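Long-range contact in transcriptional regulator (LacI family) (Clostridium acetobutylicum ATCC 824, PDB 3G85), which probably acts as a DNA-binding transcription factor of the LacI family that recognises cis-regulatory regions: residues K125-S137 / G157-N170. Numbering follows the deposited sequence.
Sequences KRYKSAAAILTES and GIKISENHIIAAEN
Ala132, Ile133 and Leu134 pair in parallel with Ile165, Ile166 and Ala167. The axes of these short strands approach to 4.7 Å, with 17° between their directions, in a beta-alpha-beta unit whose crossover is helix 140-155. Strand 165-167 forms an edge of the sheet in this periplasmic-binding-protein-like domain; strand 191-194 flanks 131-134 on its other side. Four backbone hydrogen bonds join the segments here: Ala132 N to His164 O, Ile166 N to Ala132 O, Leu134 N to Ile166 O and Ala168 N to Leu134 O. Ser129 and Lys159 make a separate single bridge, through Lys159 N to Lys128 O and Ala130 N to Lys159 O. Between them, residues 160-164 loop out through a 3-10 turn at 162-163, and a water links Ala130 O, Ser161 N and His164 ND1. On one face, the side chains of Leu134 and Ile165 cross at a slant, with CD1 3.6 Å from CG2. On the other, with CG1 beside the backbone N (chi1 -63°), Ile133 turns CG2 to Ala168 CB at 3.6 Å; both side chains touch Ala178 of helix 172-182. Ile160 CD1 presses on Ala130 CB at 3.4 Å, a tight carbon contact. Past the C-terminal ends of the strands, Asn170 OD1 is hydrogen-bonded to Ser196 OG, while Asn170 CB lies 3.3 Å from Thr135 OG1. A water 2.9 Å from Thr135 OG1 also bonds to Glu136 N and Ala168 O.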
loop_
_atom_site.group_PDB
_atom_site.type_symbol
_atom_site.label_atom_id
_atom_site.label_comp_id
_atom_site.label_asym_id
_atom_site.label_seq_id
_atom_site.Cartn_x
_atom_site.Cartn_y
_atom_site.Cartn_z
ATOM N N LYS A 125 1.753 -18.178 -16.588
ATOM C CA LYS A 125 2.186 -19.531 -16.179
ATOM C C LYS A 125 1.086 -20.590 -16.351
ATOM O O LYS A 125 1.285 -21.753 -16.022
ATOM C CB LYS A 125 2.682 -19.522 -14.725
ATOM C CG LYS A 125 3.807 -18.534 -14.527
ATOM C CD LYS A 125 4.543 -18.712 -13.235
ATOM C CE LYS A 125 5.700 -17.698 -13.144
ATOM N NZ LYS A 125 6.757 -18.207 -12.232
ATOM N N ARG A 126 -0.058 -20.154 -16.874
ATOM C CA ARG A 126 -1.212 -21.009 -17.208
ATOM C C ARG A 126 -1.817 -21.741 -16.020
ATOM O O ARG A 126 -2.327 -22.868 -16.152
ATOM C CB ARG A 126 -0.882 -21.983 -18.350
ATOM C CG ARG A 126 -0.495 -21.294 -19.647
ATOM C CD ARG A 126 0.188 -22.257 -20.601
ATOM N NE ARG A 126 -0.712 -23.292 -21.110
ATOM C CZ ARG A 126 -1.779 -23.074 -21.882
ATOM N NH1 ARG A 126 -2.134 -21.830 -22.259
ATOM N NH2 ARG A 126 -2.503 -24.114 -22.287
ATOM N N TYR A 127 -1.786 -21.093 -14.856
ATOM C CA TYR A 127 -2.531 -21.593 -13.712
ATOM C C TYR A 127 -4.011 -21.529 -14.013
ATOM O O TYR A 127 -4.474 -20.597 -14.670
ATOM C CB TYR A 127 -2.225 -20.780 -12.446
ATOM C CG TYR A 127 -0.889 -21.099 -11.858
ATOM C CD1 TYR A 127 -0.695 -22.271 -11.146
ATOM C CD2 TYR A 127 0.186 -20.223 -12.008
ATOM C CE1 TYR A 127 0.530 -22.572 -10.602
ATOM C CE2 TYR A 127 1.420 -20.512 -11.467
ATOM C CZ TYR A 127 1.584 -21.693 -10.770
ATOM O OH TYR A 127 2.788 -22.004 -10.223
ATOM N N LYS A 128 -4.757 -22.508 -13.523
ATOM C CA LYS A 128 -6.165 -22.597 -13.850
ATOM C C LYS A 128 -7.091 -22.129 -12.742
ATOM O O LYS A 128 -8.267 -21.861 -12.981
ATOM C CB LYS A 128 -6.509 -24.021 -14.356
ATOM C CG LYS A 128 -5.944 -24.282 -15.767
ATOM C CD LYS A 128 -6.753 -23.527 -16.827
ATOM C CE LYS A 128 -5.980 -23.320 -18.163
ATOM N NZ LYS A 128 -5.668 -21.872 -18.477
ATOM N N SER A 129 -6.565 -22.007 -11.523
ATOM C CA SER A 129 -7.316 -21.333 -10.456
ATOM C C SER A 129 -6.368 -20.705 -9.428
ATOM O O SER A 129 -5.182 -20.954 -9.438
ATOM C CB SER A 129 -8.284 -22.284 -9.763
ATOM O OG SER A 129 -7.549 -23.307 -9.144
ATOM N N ALA A 130 -6.923 -19.861 -8.565
ATOM C CA ALA A 130 -6.112 -19.165 -7.569
ATOM C C ALA A 130 -6.930 -18.956 -6.319
ATOM O O ALA A 130 -8.174 -18.935 -6.373
ATOM C CB ALA A 130 -5.595 -17.826 -8.124
ATOM N N ALA A 131 -6.228 -18.800 -5.196
ATOM C CA ALA A 131 -6.837 -18.352 -3.956
ATOM C C ALA A 131 -6.269 -16.961 -3.609
ATOM O O ALA A 131 -5.275 -16.536 -4.207
ATOM C CB ALA A 131 -6.553 -19.327 -2.823
ATOM N N ALA A 132 -6.937 -16.265 -2.692
ATOM C CA ALA A 132 -6.501 -14.929 -2.266
ATOM C C ALA A 132 -6.692 -14.801 -0.766
ATOM O O ALA A 132 -7.754 -15.151 -0.223
ATOM C CB ALA A 132 -7.279 -13.831 -3.014
ATOM N N ILE A 133 -5.645 -14.365 -0.079
ATOM C CA ILE A 133 -5.746 -14.069 1.328
ATOM C C ILE A 133 -5.656 -12.562 1.449
ATOM O O ILE A 133 -4.636 -11.957 1.059
ATOM C CB ILE A 133 -4.626 -14.745 2.120
ATOM C CG1 ILE A 133 -4.751 -16.289 2.012
ATOM C CG2 ILE A 133 -4.654 -14.302 3.575
ATOM C CD1 ILE A 133 -3.569 -17.001 2.652
ATOM N N LEU A 134 -6.728 -11.977 1.977
ATOM C CA LEU A 134 -6.927 -10.541 1.976
ATOM C C LEU A 134 -7.180 -9.998 3.346
ATOM O O LEU A 134 -8.159 -10.377 4.021
ATOM C CB LEU A 134 -8.120 -10.180 1.087
ATOM C CG LEU A 134 -8.055 -10.661 -0.372
ATOM C CD1 LEU A 134 -9.402 -10.386 -1.074
ATOM C CD2 LEU A 134 -6.896 -10.050 -1.179
ATOM N N THR A 135 -6.335 -9.062 3.743
ATOM C CA THR A 135 -6.648 -8.213 4.860
ATOM C C THR A 135 -7.664 -7.120 4.438
ATOM O O THR A 135 -7.687 -6.686 3.274
ATOM C CB THR A 135 -5.379 -7.627 5.443
ATOM O OG1 THR A 135 -5.692 -6.977 6.683
ATOM C CG2 THR A 135 -4.694 -6.634 4.440
ATOM N N GLU A 136 -8.528 -6.708 5.365
ATOM C CA GLU A 136 -9.628 -5.782 5.018
ATOM C C GLU A 136 -9.115 -4.467 4.403
ATOM O O GLU A 136 -8.082 -3.935 4.826
ATOM C CB GLU A 136 -10.492 -5.486 6.253
ATOM C CG GLU A 136 -9.767 -4.623 7.297
ATOM C CD GLU A 136 -10.660 -4.240 8.481
ATOM O OE1 GLU A 136 -11.891 -4.020 8.277
ATOM O OE2 GLU A 136 -10.109 -4.159 9.601
ATOM N N SER A 137 -9.820 -3.972 3.397
ATOM C CA SER A 137 -9.403 -2.752 2.713
ATOM C C SER A 137 -9.555 -1.548 3.624
ATOM O O SER A 137 -10.628 -1.299 4.170
ATOM C CB SER A 137 -10.186 -2.545 1.423
ATOM O OG SER A 137 -10.057 -3.668 0.574
ATOM N N GLY A 157 -9.206 -16.686 -17.624
ATOM C CA GLY A 157 -9.550 -18.086 -17.389
ATOM C C GLY A 157 -8.959 -18.678 -16.127
ATOM O O GLY A 157 -8.710 -19.895 -16.054
ATOM N N ILE A 158 -8.709 -17.830 -15.131
ATOM C CA ILE A 158 -8.271 -18.304 -13.811
ATOM C C ILE A 158 -9.469 -18.242 -12.868
ATOM O O ILE A 158 -9.995 -17.149 -12.593
ATOM C CB ILE A 158 -7.089 -17.459 -13.257
ATOM C CG1 ILE A 158 -5.898 -17.484 -14.231
ATOM C CG2 ILE A 158 -6.688 -17.955 -11.864
ATOM C CD1 ILE A 158 -4.760 -16.501 -13.876
ATOM N N LYS A 159 -9.928 -19.405 -12.395
ATOM C CA LYS A 159 -11.089 -19.452 -11.493
ATOM C C LYS A 159 -10.691 -18.968 -10.097
ATOM O O LYS A 159 -9.686 -19.397 -9.578
ATOM C CB LYS A 159 -11.658 -20.882 -11.393
ATOM C CG LYS A 159 -12.961 -20.979 -10.571
ATOM C CD LYS A 159 -13.450 -22.440 -10.365
ATOM C CE LYS A 159 -14.744 -22.473 -9.506
ATOM N NZ LYS A 159 -15.065 -23.842 -8.924
ATOM N N ILE A 160 -11.467 -18.066 -9.512
ATOM C CA ILE A 160 -11.337 -17.776 -8.091
ATOM C C ILE A 160 -12.672 -17.996 -7.430
ATOM O O ILE A 160 -13.508 -17.081 -7.390
ATOM C CB ILE A 160 -10.908 -16.315 -7.728
ATOM C CG1 ILE A 160 -9.971 -15.701 -8.762
ATOM C CG2 ILE A 160 -10.323 -16.262 -6.297
ATOM C CD1 ILE A 160 -8.605 -16.306 -8.713
ATOM N N SER A 161 -12.841 -19.191 -6.875
ATOM C CA SER A 161 -14.012 -19.530 -6.073
ATOM C C SER A 161 -14.088 -18.618 -4.852
ATOM O O SER A 161 -13.068 -18.327 -4.219
ATOM C CB SER A 161 -13.938 -20.998 -5.659
ATOM O OG SER A 161 -13.520 -21.803 -6.769
ATOM N N GLU A 162 -15.305 -18.163 -4.537
ATOM C CA GLU A 162 -15.549 -17.183 -3.464
ATOM C C GLU A 162 -15.074 -17.678 -2.111
ATOM O O GLU A 162 -14.683 -16.897 -1.249
ATOM C CB GLU A 162 -17.036 -16.872 -3.387
ATOM C CG GLU A 162 -17.373 -15.620 -2.600
ATOM C CD GLU A 162 -18.873 -15.410 -2.502
ATOM O OE1 GLU A 162 -19.620 -16.039 -3.310
ATOM O OE2 GLU A 162 -19.299 -14.632 -1.614
ATOM N N ASN A 163 -15.108 -18.991 -1.924
ATOM C CA ASN A 163 -14.653 -19.553 -0.679
ATOM C C ASN A 163 -13.138 -19.680 -0.646
ATOM O O ASN A 163 -12.560 -20.064 0.376
ATOM C CB ASN A 163 -15.293 -20.914 -0.431
ATOM C CG ASN A 163 -14.757 -21.961 -1.362
ATOM O OD1 ASN A 163 -14.821 -21.803 -2.579
ATOM N ND2 ASN A 163 -14.212 -23.030 -0.801
ATOM N N HIS A 164 -12.478 -19.364 -1.756
ATOM C CA HIS A 164 -11.006 -19.330 -1.742
ATOM C C HIS A 164 -10.452 -17.946 -1.571
ATOM O O HIS A 164 -9.305 -17.718 -1.857
ATOM C CB HIS A 164 -10.403 -19.973 -2.983
ATOM C CG HIS A 164 -10.656 -21.438 -3.065
ATOM N ND1 HIS A 164 -10.401 -22.173 -4.203
ATOM C CD2 HIS A 164 -11.149 -22.307 -2.149
ATOM C CE1 HIS A 164 -10.717 -23.438 -3.981
ATOM N NE2 HIS A 164 -11.172 -23.545 -2.742
ATOM N N ILE A 165 -11.309 -17.029 -1.149
ATOM C CA ILE A 165 -10.907 -15.738 -0.665
ATOM C C ILE A 165 -11.049 -15.817 0.856
ATOM O O ILE A 165 -12.138 -16.097 1.390
ATOM C CB ILE A 165 -11.770 -14.619 -1.289
ATOM C CG1 ILE A 165 -11.521 -14.553 -2.804
ATOM C CG2 ILE A 165 -11.433 -13.299 -0.665
ATOM C CD1 ILE A 165 -12.626 -13.886 -3.582
ATOM N N ILE A 166 -9.927 -15.640 1.548
ATOM C CA ILE A 166 -9.858 -15.860 2.989
ATOM C C ILE A 166 -9.447 -14.545 3.641
ATOM O O ILE A 166 -8.397 -13.978 3.273
ATOM C CB ILE A 166 -8.803 -16.961 3.318
ATOM C CG1 ILE A 166 -9.158 -18.275 2.605
ATOM C CG2 ILE A 166 -8.639 -17.166 4.805
ATOM C CD1 ILE A 166 -8.075 -19.342 2.669
ATOM N N ALA A 167 -10.270 -14.058 4.570
ATOM C CA ALA A 167 -9.945 -12.857 5.332
ATOM C C ALA A 167 -8.755 -13.155 6.239
ATOM O O ALA A 167 -8.606 -14.293 6.733
ATOM C CB ALA A 167 -11.144 -12.375 6.159
ATOM N N ALA A 168 -7.912 -12.145 6.458
ATOM C CA ALA A 168 -6.795 -12.265 7.402
ATOM C C ALA A 168 -6.469 -10.941 8.067
ATOM O O ALA A 168 -6.691 -9.862 7.490
ATOM C CB ALA A 168 -5.546 -12.785 6.669
ATOM N N GLU A 169 -5.910 -11.009 9.274
ATOM C CA GLU A 169 -5.293 -9.820 9.866
ATOM C C GLU A 169 -3.982 -9.496 9.182
ATOM O O GLU A 169 -3.257 -10.407 8.747
ATOM C CB GLU A 169 -5.014 -10.026 11.343
ATOM C CG GLU A 169 -6.124 -9.555 12.234
ATOM C CD GLU A 169 -6.056 -10.215 13.599
ATOM O OE1 GLU A 169 -4.990 -10.827 13.936
ATOM O OE2 GLU A 169 -7.078 -10.127 14.330
ATOM N N ASN A 170 -3.684 -8.191 9.074
ATOM C CA ASN A 170 -2.496 -7.761 8.368
ATOM C C ASN A 170 -1.267 -7.847 9.270
ATOM O O ASN A 170 -0.787 -6.818 9.789
ATOM C CB ASN A 170 -2.627 -6.358 7.798
ATOM C CG ASN A 170 -1.512 -6.024 6.819
ATOM O OD1 ASN A 170 -0.603 -6.833 6.562
ATOM N ND2 ASN A 170 -1.571 -4.825 6.271
HETATM O O HOH W 1 -9.700 -22.836 -15.087
HETATM O O HOH W 2 -8.384 -21.341 -18.373
HETATM O O HOH W 3 -10.337 -20.818 -6.664
HETATM O O HOH W 4 -8.190 -7.610 8.062
#